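Local coordinates for protein nucleoside hydrolase, putative (Trypanosoma brucei, PDB 3FZ0) that belongs to the nucleoside hydrolase family, carries a calcium ion in an alpha/beta fold built round one mixed sheet, and assembles with further copies of itself, at residues V128-A133 with D157-I162; V203-W208 with R335-I340; V296-L301 with V339-D344. The protein carries 2 engineered substitutions. One frame throughout, in Å; residues are numbered along the deposited sequence.

The three contacts follow one mixed sheet from its middle toward one edge. Contact 1 joins strand 127-133 to the loop that leads into strand 162-165, contact 2 pairs strand 203-206 with strand 337-343, and contact 3 pairs 337-343 with 296-306. Contacts 1 and 2 have centres about 13 Å apart and touch where Ile-162 meets Gln-204 and Val-203. Contacts 2 and 3 lie about 8 Å apart, centre to centre, and share Val-339 and Ile-340. Along the chain, contact 1 closes before the other two open, and both of these end on 337-343. That late strand turns the sheet from parallel to antiparallel pairing.

Contact 1. Residues V128-A133 with D157-I162; sequences VYQLVA and DTIPGI
Gln-130 and Leu-131 grip the backbone of Pro-160 and Gly-161 through two hydrogen bonds, and the contact is tightest here. The side-chain amide of Gln-130 gives NE2 to Pro-160 O at 2.8 Å; the oxygen lies close to the plane of the amide, and the donor comes in the plane of the carbonyl. CG of Gln-130 stands anti to its own carbonyl carbon (chi1 -65°), which carries the amide across to the loop. NE2 also donates to Ala-290 O while OE1 takes a bond from Arg-7, so partners at both ends fix how the amide is turned. One residue on, Leu-131 N reaches Gly-161 O at 2.8 Å, tilted from the carbonyl plane, and Leu-131 O receives a CA-H contact from Ile-162 CA at 3.2 Å. Leu-131 and Ile-162 form a parallel bridge: strand 127-133 lies beside strand 162-165 in the central mixed sheet, and the chain between them runs through helix 138-146, the usual alpha/beta connection. Their side chains share one face, meeting loosely through the two CD1 atoms at 4.4 Å.

Toward the start of both segments the backbones part, with CA of Val-128 and CA of Ile-159 8.1 Å apart. Ile-159, partly exposed, reaches across where the backbones separate. Its CG2 branch lies against Gln-130 NE2 at 3.5 Å, the two side chains crossing at about a right angle, whereas CD1 extends only to Val-128 CG1, at 4.1 Å. Beyond it, Asp-157 and Thr-158 are exposed and stay clear of strand 127-133.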
# COMPACT_ATOMS: atom_id res chain seq x y z
N VAL B 128 1.63 -0.39 -41.67
CA VAL B 128 1.78 0.00 -40.29
C VAL B 128 1.36 -1.17 -39.41
O VAL B 128 0.34 -1.86 -39.66
CB VAL B 128 1.01 1.32 -39.98
CG1 VAL B 128 -0.51 1.08 -39.87
CG2 VAL B 128 1.51 1.95 -38.72
N TYR B 129 2.17 -1.43 -38.39
CA TYR B 129 1.89 -2.51 -37.46
C TYR B 129 1.28 -1.94 -36.20
O TYR B 129 1.72 -0.89 -35.72
CB TYR B 129 3.18 -3.24 -37.11
CG TYR B 129 3.78 -3.99 -38.27
CD1 TYR B 129 4.46 -3.32 -39.29
CD2 TYR B 129 3.71 -5.38 -38.34
CE1 TYR B 129 5.03 -4.03 -40.37
CE2 TYR B 129 4.30 -6.09 -39.41
CZ TYR B 129 4.93 -5.42 -40.43
OH TYR B 129 5.50 -6.13 -41.49
N GLN B 130 0.26 -2.63 -35.67
CA GLN B 130 -0.42 -2.20 -34.45
C GLN B 130 -0.63 -3.40 -33.52
O GLN B 130 -0.84 -4.54 -33.99
CB GLN B 130 -1.78 -1.58 -34.78
CG GLN B 130 -1.70 -0.30 -35.55
CD GLN B 130 -3.05 0.31 -35.84
OE1 GLN B 130 -3.76 -0.13 -36.74
NE2 GLN B 130 -3.41 1.35 -35.10
N LEU B 131 -0.55 -3.14 -32.22
CA LEU B 131 -0.80 -4.17 -31.24
C LEU B 131 -2.06 -3.73 -30.56
O LEU B 131 -2.14 -2.60 -30.09
CB LEU B 131 0.34 -4.24 -30.23
CG LEU B 131 0.50 -5.44 -29.27
CD1 LEU B 131 1.74 -5.24 -28.44
CD2 LEU B 131 -0.66 -5.63 -28.34
N VAL B 132 -3.07 -4.60 -30.55
CA VAL B 132 -4.29 -4.34 -29.81
C VAL B 132 -4.39 -5.38 -28.71
O VAL B 132 -4.36 -6.56 -29.00
CB VAL B 132 -5.49 -4.45 -30.73
CG1 VAL B 132 -6.79 -4.03 -29.96
CG2 VAL B 132 -5.24 -3.60 -31.97
N ALA B 133 -4.52 -4.95 -27.47
CA ALA B 133 -4.49 -5.85 -26.32
C ALA B 133 -5.87 -5.92 -25.73
O ALA B 133 -6.41 -4.89 -25.29
CB ALA B 133 -3.51 -5.31 -25.24
N ASP B 157 4.00 8.35 -36.48
CA ASP B 157 3.91 9.57 -35.66
C ASP B 157 2.44 9.95 -35.47
O ASP B 157 2.09 10.67 -34.55
CB ASP B 157 4.72 10.72 -36.27
CG ASP B 157 4.38 10.98 -37.75
OD1 ASP B 157 3.59 10.21 -38.36
OD2 ASP B 157 4.91 11.97 -38.31
N THR B 158 1.57 9.40 -36.33
CA THR B 158 0.17 9.76 -36.42
C THR B 158 -0.74 8.60 -35.97
O THR B 158 -1.77 8.80 -35.32
CB THR B 158 -0.13 10.11 -37.90
OG1 THR B 158 0.53 11.34 -38.23
CG2 THR B 158 -1.62 10.25 -38.19
N ILE B 159 -0.36 7.37 -36.33
CA ILE B 159 -1.18 6.20 -36.07
C ILE B 159 -0.64 5.50 -34.85
O ILE B 159 0.55 5.23 -34.80
CB ILE B 159 -1.19 5.21 -37.28
CG1 ILE B 159 -1.74 5.89 -38.54
CG2 ILE B 159 -1.97 3.92 -36.95
CD1 ILE B 159 -1.56 5.06 -39.84
N PRO B 160 -1.51 5.23 -33.85
CA PRO B 160 -1.18 4.56 -32.61
C PRO B 160 -0.65 3.17 -32.82
O PRO B 160 -1.27 2.38 -33.53
CB PRO B 160 -2.54 4.47 -31.89
CG PRO B 160 -3.31 5.62 -32.42
CD PRO B 160 -2.93 5.64 -33.87
N GLY B 161 0.48 2.88 -32.20
CA GLY B 161 1.07 1.54 -32.18
C GLY B 161 0.42 0.57 -31.21
O GLY B 161 0.48 -0.66 -31.39
N ILE B 162 -0.17 1.09 -30.15
CA ILE B 162 -0.82 0.22 -29.18
C ILE B 162 -2.17 0.76 -28.74
O ILE B 162 -2.34 1.92 -28.38
CB ILE B 162 0.15 -0.19 -27.98
CG1 ILE B 162 -0.53 -1.19 -27.02
CG2 ILE B 162 0.71 1.05 -27.26
CD1 ILE B 162 0.43 -1.85 -26.01

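Contact 2. Residues V203-W208 with R335-I340; sequences VQLVNW and RNCNVI
Asn-336 opens the pairing with Val-203: its carbonyl O receives a weak bond from Val-203 N at 3.3 Å. At Cys-337 the sulfur takes over, SG lying 3.6 Å from Leu-205 CB on the face that also carries Val-203. Asn-338 then binds with backbone and side chain together. Its N donates to Val-203 O at 2.8 Å, its O accepts from Leu-205 N, and on the other face ND2 points almost straight at Gln-204 OE1, 2.8 Å away. That oxygen lies in the amide plane of Asn-338, yet the two amide planes are turned 53° apart. A bend at chi2 (-66°) folds Gln-204 back along its own chain, so that NE2 bonds to Pro-202 O just ahead of the strand. Val-339 returns to the Cys-337 face; its CG1 passes Asn-207 ND2 at about a right angle between the side chains. Ile-340 closes the run: CG1 packs on Val-206 CG2 at 4.1 Å, CD1 touches Gln-204 OE1, and its O accepts from Asn-207 ND2 at 3.0 Å. The other end of that side chain, OD1, caps Val-210 N as the N-cap of helix 208-212. Strands 203-206 and 337-340 thus make a parallel pair, twisted by 25°, within the mixed sheet of an alpha/beta fold, strand 203-206 passing through Asn-207 into the helix.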
# COMPACT_ATOMS: atom_id res chain seq x y z
N VAL B 203 -0.16 5.56 -25.74
CA VAL B 203 -1.07 4.42 -25.58
C VAL B 203 -2.50 4.95 -25.66
O VAL B 203 -2.81 5.97 -25.03
CB VAL B 203 -0.86 3.77 -24.17
CG1 VAL B 203 -1.83 2.59 -23.94
CG2 VAL B 203 0.61 3.36 -23.95
N GLN B 204 -3.36 4.30 -26.44
CA GLN B 204 -4.80 4.62 -26.47
C GLN B 204 -5.54 3.74 -25.48
O GLN B 204 -5.55 2.50 -25.59
CB GLN B 204 -5.39 4.41 -27.87
CG GLN B 204 -4.58 5.09 -28.98
CD GLN B 204 -4.61 6.59 -28.89
OE1 GLN B 204 -5.67 7.20 -28.98
NE2 GLN B 204 -3.43 7.21 -28.69
N LEU B 205 -6.16 4.38 -24.49
CA LEU B 205 -6.82 3.64 -23.41
C LEU B 205 -8.31 3.50 -23.70
O LEU B 205 -9.10 4.42 -23.44
CB LEU B 205 -6.57 4.30 -22.05
CG LEU B 205 -7.05 3.58 -20.78
CD1 LEU B 205 -6.11 2.47 -20.23
CD2 LEU B 205 -7.36 4.63 -19.67
N VAL B 206 -8.71 2.35 -24.23
CA VAL B 206 -10.13 2.09 -24.44
C VAL B 206 -10.69 1.50 -23.14
O VAL B 206 -10.60 0.28 -22.86
CB VAL B 206 -10.35 1.26 -25.68
CG1 VAL B 206 -11.88 1.07 -25.96
CG2 VAL B 206 -9.61 1.93 -26.89
N ASN B 207 -11.25 2.39 -22.33
CA ASN B 207 -11.64 2.08 -20.96
C ASN B 207 -13.08 1.61 -20.90
O ASN B 207 -13.84 1.76 -21.86
CB ASN B 207 -11.46 3.30 -20.05
CG ASN B 207 -12.07 4.55 -20.64
OD1 ASN B 207 -13.27 4.81 -20.49
ND2 ASN B 207 -11.27 5.31 -21.36
N TRP B 208 -13.44 1.09 -19.73
CA TRP B 208 -14.77 0.54 -19.49
C TRP B 208 -15.92 1.51 -19.83
O TRP B 208 -16.83 1.14 -20.60
CB TRP B 208 -14.86 0.07 -18.03
CG TRP B 208 -16.22 -0.34 -17.55
CD1 TRP B 208 -16.94 0.26 -16.55
CD2 TRP B 208 -17.01 -1.45 -18.00
NE1 TRP B 208 -18.10 -0.40 -16.36
CE2 TRP B 208 -18.19 -1.45 -17.23
CE3 TRP B 208 -16.85 -2.42 -19.00
CZ2 TRP B 208 -19.24 -2.40 -17.43
CZ3 TRP B 208 -17.88 -3.39 -19.19
CH2 TRP B 208 -19.06 -3.36 -18.41
N ARG B 335 2.75 13.40 -21.04
CA ARG B 335 1.46 12.96 -21.59
C ARG B 335 1.61 11.63 -22.33
O ARG B 335 1.86 11.59 -23.55
CB ARG B 335 0.86 14.03 -22.50
CG ARG B 335 0.33 15.17 -21.76
CD ARG B 335 -0.30 16.25 -22.62
NE ARG B 335 -0.30 17.50 -21.84
CZ ARG B 335 -1.20 17.82 -20.91
NH1 ARG B 335 -2.22 16.99 -20.64
NH2 ARG B 335 -1.10 18.99 -20.25
N ASN B 336 1.47 10.54 -21.58
CA ASN B 336 1.75 9.21 -22.08
C ASN B 336 0.56 8.42 -22.53
O ASN B 336 0.73 7.32 -23.06
CB ASN B 336 2.48 8.39 -21.01
CG ASN B 336 1.61 8.10 -19.79
OD1 ASN B 336 0.64 8.79 -19.52
ND2 ASN B 336 1.98 7.08 -19.03
N CYS B 337 -0.64 8.95 -22.33
CA CYS B 337 -1.85 8.17 -22.58
C CYS B 337 -3.03 9.00 -23.09
O CYS B 337 -3.33 10.06 -22.54
CB CYS B 337 -2.22 7.44 -21.31
SG CYS B 337 -3.76 6.51 -21.38
N ASN B 338 -3.67 8.53 -24.15
CA ASN B 338 -4.87 9.15 -24.69
C ASN B 338 -6.10 8.42 -24.16
O ASN B 338 -6.34 7.28 -24.53
CB ASN B 338 -4.85 9.17 -26.21
CG ASN B 338 -5.88 10.12 -26.83
OD1 ASN B 338 -6.20 11.17 -26.26
ND2 ASN B 338 -6.40 9.75 -28.00
N VAL B 339 -6.82 9.06 -23.25
CA VAL B 339 -7.99 8.46 -22.61
C VAL B 339 -9.16 8.71 -23.55
O VAL B 339 -9.54 9.87 -23.74
CB VAL B 339 -8.24 9.11 -21.20
CG1 VAL B 339 -9.48 8.53 -20.56
CG2 VAL B 339 -7.00 8.90 -20.32
N ILE B 340 -9.68 7.64 -24.16
CA ILE B 340 -10.79 7.75 -25.10
C ILE B 340 -12.10 7.95 -24.30
O ILE B 340 -12.42 7.12 -23.44
CB ILE B 340 -10.92 6.47 -25.97
CG1 ILE B 340 -9.55 6.01 -26.53
CG2 ILE B 340 -11.98 6.66 -27.04
CD1 ILE B 340 -8.82 7.00 -27.45

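Contact 3. Residues V296-L301 with V339-D344; sequences VLDSFL and VITKVD
Leu-297 and Asp-298 both give their N-H to Lys-342 O, and Thr-341 and Lys-342 both give theirs to Asp-298 O, two successive classic beta bulges in an antiparallel pair whose strands run 159° apart. Each of these carbonyls is shared by its two donors from the same face: Lys-342 O is met at 2.7 Å by Leu-297 N, and Asp-298 O at 2.9 Å by Thr-341 N, which stands above the carbonyl plane. Regular pairing resumes with Ser-299 beside Ile-340, a non-hydrogen-bonded pair, then Phe-300 and Val-339, hydrogen-bonded in both directions.

Leu-297, a residue of the first bulge, turns toward the other segment and packs on Asp-344, just past the end of its strand. Its CD1 rests 3.8 Å from Asp-344 CA, and the two side chains cross obliquely. Asp-298 and Lys-342 stand side by side, CB to CB at 3.8 Å, but the lysine then leads its NZ away to Asn-213. Asp-298 CB also comes 3.5 Å from Thr-341 OG1. On the opposite face, Val-296 CG2 meets Ile-340 CD1 at 4.1 Å, the side chains at about a right angle. Ser-299 sets CB 3.2 Å from Val-339 O, while its OG, held between backbone N and carbonyl carbon (chi1 63°), bonds to Asn-338 OD1. The ring of Phe-300 lies nearly parallel to that of Trp-321.

Helix 282-291 packs on the Val-296 and Val-343 side, through Val-289 for both. Strand 337-343 has 203-206 on its other side, parallel to it; past Val-343, Asp-344 N-caps helix 345-356 by bonding OD1 to Met-347 N.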
# COMPACT_ATOMS: atom_id res chain seq x y z
N VAL B 296 -13.11 7.83 -32.94
CA VAL B 296 -12.88 8.50 -31.68
C VAL B 296 -13.47 9.90 -31.82
O VAL B 296 -12.93 10.72 -32.51
CB VAL B 296 -11.36 8.54 -31.30
CG1 VAL B 296 -11.08 9.44 -30.09
CG2 VAL B 296 -10.81 7.13 -31.07
N LEU B 297 -14.60 10.14 -31.17
CA LEU B 297 -15.23 11.47 -31.21
C LEU B 297 -14.65 12.43 -30.17
O LEU B 297 -14.64 13.64 -30.37
CB LEU B 297 -16.76 11.36 -31.06
CG LEU B 297 -17.53 10.73 -32.23
CD1 LEU B 297 -19.07 10.68 -31.98
CD2 LEU B 297 -17.18 11.37 -33.65
N ASP B 298 -14.16 11.87 -29.06
CA ASP B 298 -13.64 12.67 -27.96
C ASP B 298 -12.61 11.88 -27.18
O ASP B 298 -12.77 10.66 -26.98
CB ASP B 298 -14.76 13.12 -27.02
CG ASP B 298 -14.48 14.44 -26.34
OD1 ASP B 298 -13.32 14.95 -26.38
OD2 ASP B 298 -15.42 14.97 -25.73
N SER B 299 -11.55 12.58 -26.76
CA SER B 299 -10.52 11.99 -25.91
C SER B 299 -9.72 13.05 -25.14
O SER B 299 -9.87 14.26 -25.37
CB SER B 299 -9.59 11.08 -26.72
OG SER B 299 -8.90 11.78 -27.70
N PHE B 300 -8.91 12.59 -24.20
CA PHE B 300 -8.14 13.47 -23.35
C PHE B 300 -6.72 12.92 -23.16
O PHE B 300 -6.51 11.89 -22.51
CB PHE B 300 -8.84 13.71 -22.01
CG PHE B 300 -8.13 14.71 -21.13
CD1 PHE B 300 -7.98 16.04 -21.55
CD2 PHE B 300 -7.57 14.32 -19.91
CE1 PHE B 300 -7.28 16.99 -20.75
CE2 PHE B 300 -6.88 15.26 -19.11
CZ PHE B 300 -6.74 16.59 -19.52
N LEU B 301 -5.76 13.62 -23.76
CA LEU B 301 -4.36 13.22 -23.68
C LEU B 301 -3.73 13.77 -22.40
O LEU B 301 -3.66 14.99 -22.20
CB LEU B 301 -3.61 13.70 -24.94
CG LEU B 301 -2.07 13.51 -25.04
CD1 LEU B 301 -1.65 12.05 -24.83
CD2 LEU B 301 -1.48 14.06 -26.35
N VAL B 339 -6.82 9.06 -23.25
CA VAL B 339 -7.99 8.46 -22.61
C VAL B 339 -9.16 8.71 -23.55
O VAL B 339 -9.54 9.87 -23.74
CB VAL B 339 -8.24 9.11 -21.20
CG1 VAL B 339 -9.48 8.53 -20.56
CG2 VAL B 339 -7.00 8.90 -20.32
N ILE B 340 -9.68 7.64 -24.16
CA ILE B 340 -10.79 7.75 -25.10
C ILE B 340 -12.10 7.95 -24.30
O ILE B 340 -12.42 7.12 -23.44
CB ILE B 340 -10.92 6.47 -25.97
CG1 ILE B 340 -9.55 6.01 -26.53
CG2 ILE B 340 -11.98 6.66 -27.04
CD1 ILE B 340 -8.82 7.00 -27.45
N THR B 341 -12.85 9.01 -24.59
CA THR B 341 -14.04 9.32 -23.79
C THR B 341 -15.36 9.25 -24.55
O THR B 341 -16.41 9.14 -23.92
CB THR B 341 -13.94 10.66 -23.04
OG1 THR B 341 -13.76 11.72 -23.97
CG2 THR B 341 -12.75 10.64 -22.01
N LYS B 342 -15.29 9.32 -25.88
CA LYS B 342 -16.43 9.04 -26.74
C LYS B 342 -16.07 8.37 -28.08
O LYS B 342 -15.21 8.86 -28.82
CB LYS B 342 -17.29 10.27 -27.02
CG LYS B 342 -18.61 9.84 -27.64
CD LYS B 342 -19.67 10.87 -27.54
CE LYS B 342 -21.02 10.37 -28.18
NZ LYS B 342 -21.73 9.33 -27.36
N VAL B 343 -16.76 7.26 -28.35
CA VAL B 343 -16.68 6.54 -29.61
C VAL B 343 -17.97 6.65 -30.40
O VAL B 343 -19.07 6.64 -29.82
CB VAL B 343 -16.31 5.06 -29.38
CG1 VAL B 343 -16.53 4.21 -30.62
CG2 VAL B 343 -14.83 4.96 -28.94
N ASP B 344 -17.83 6.77 -31.72
CA ASP B 344 -18.95 6.93 -32.66
C ASP B 344 -19.74 5.63 -32.67
O ASP B 344 -19.29 4.63 -33.23
CB ASP B 344 -18.39 7.23 -34.04
CG ASP B 344 -19.45 7.60 -35.05
OD1 ASP B 344 -20.58 7.04 -35.03
OD2 ASP B 344 -19.15 8.46 -35.90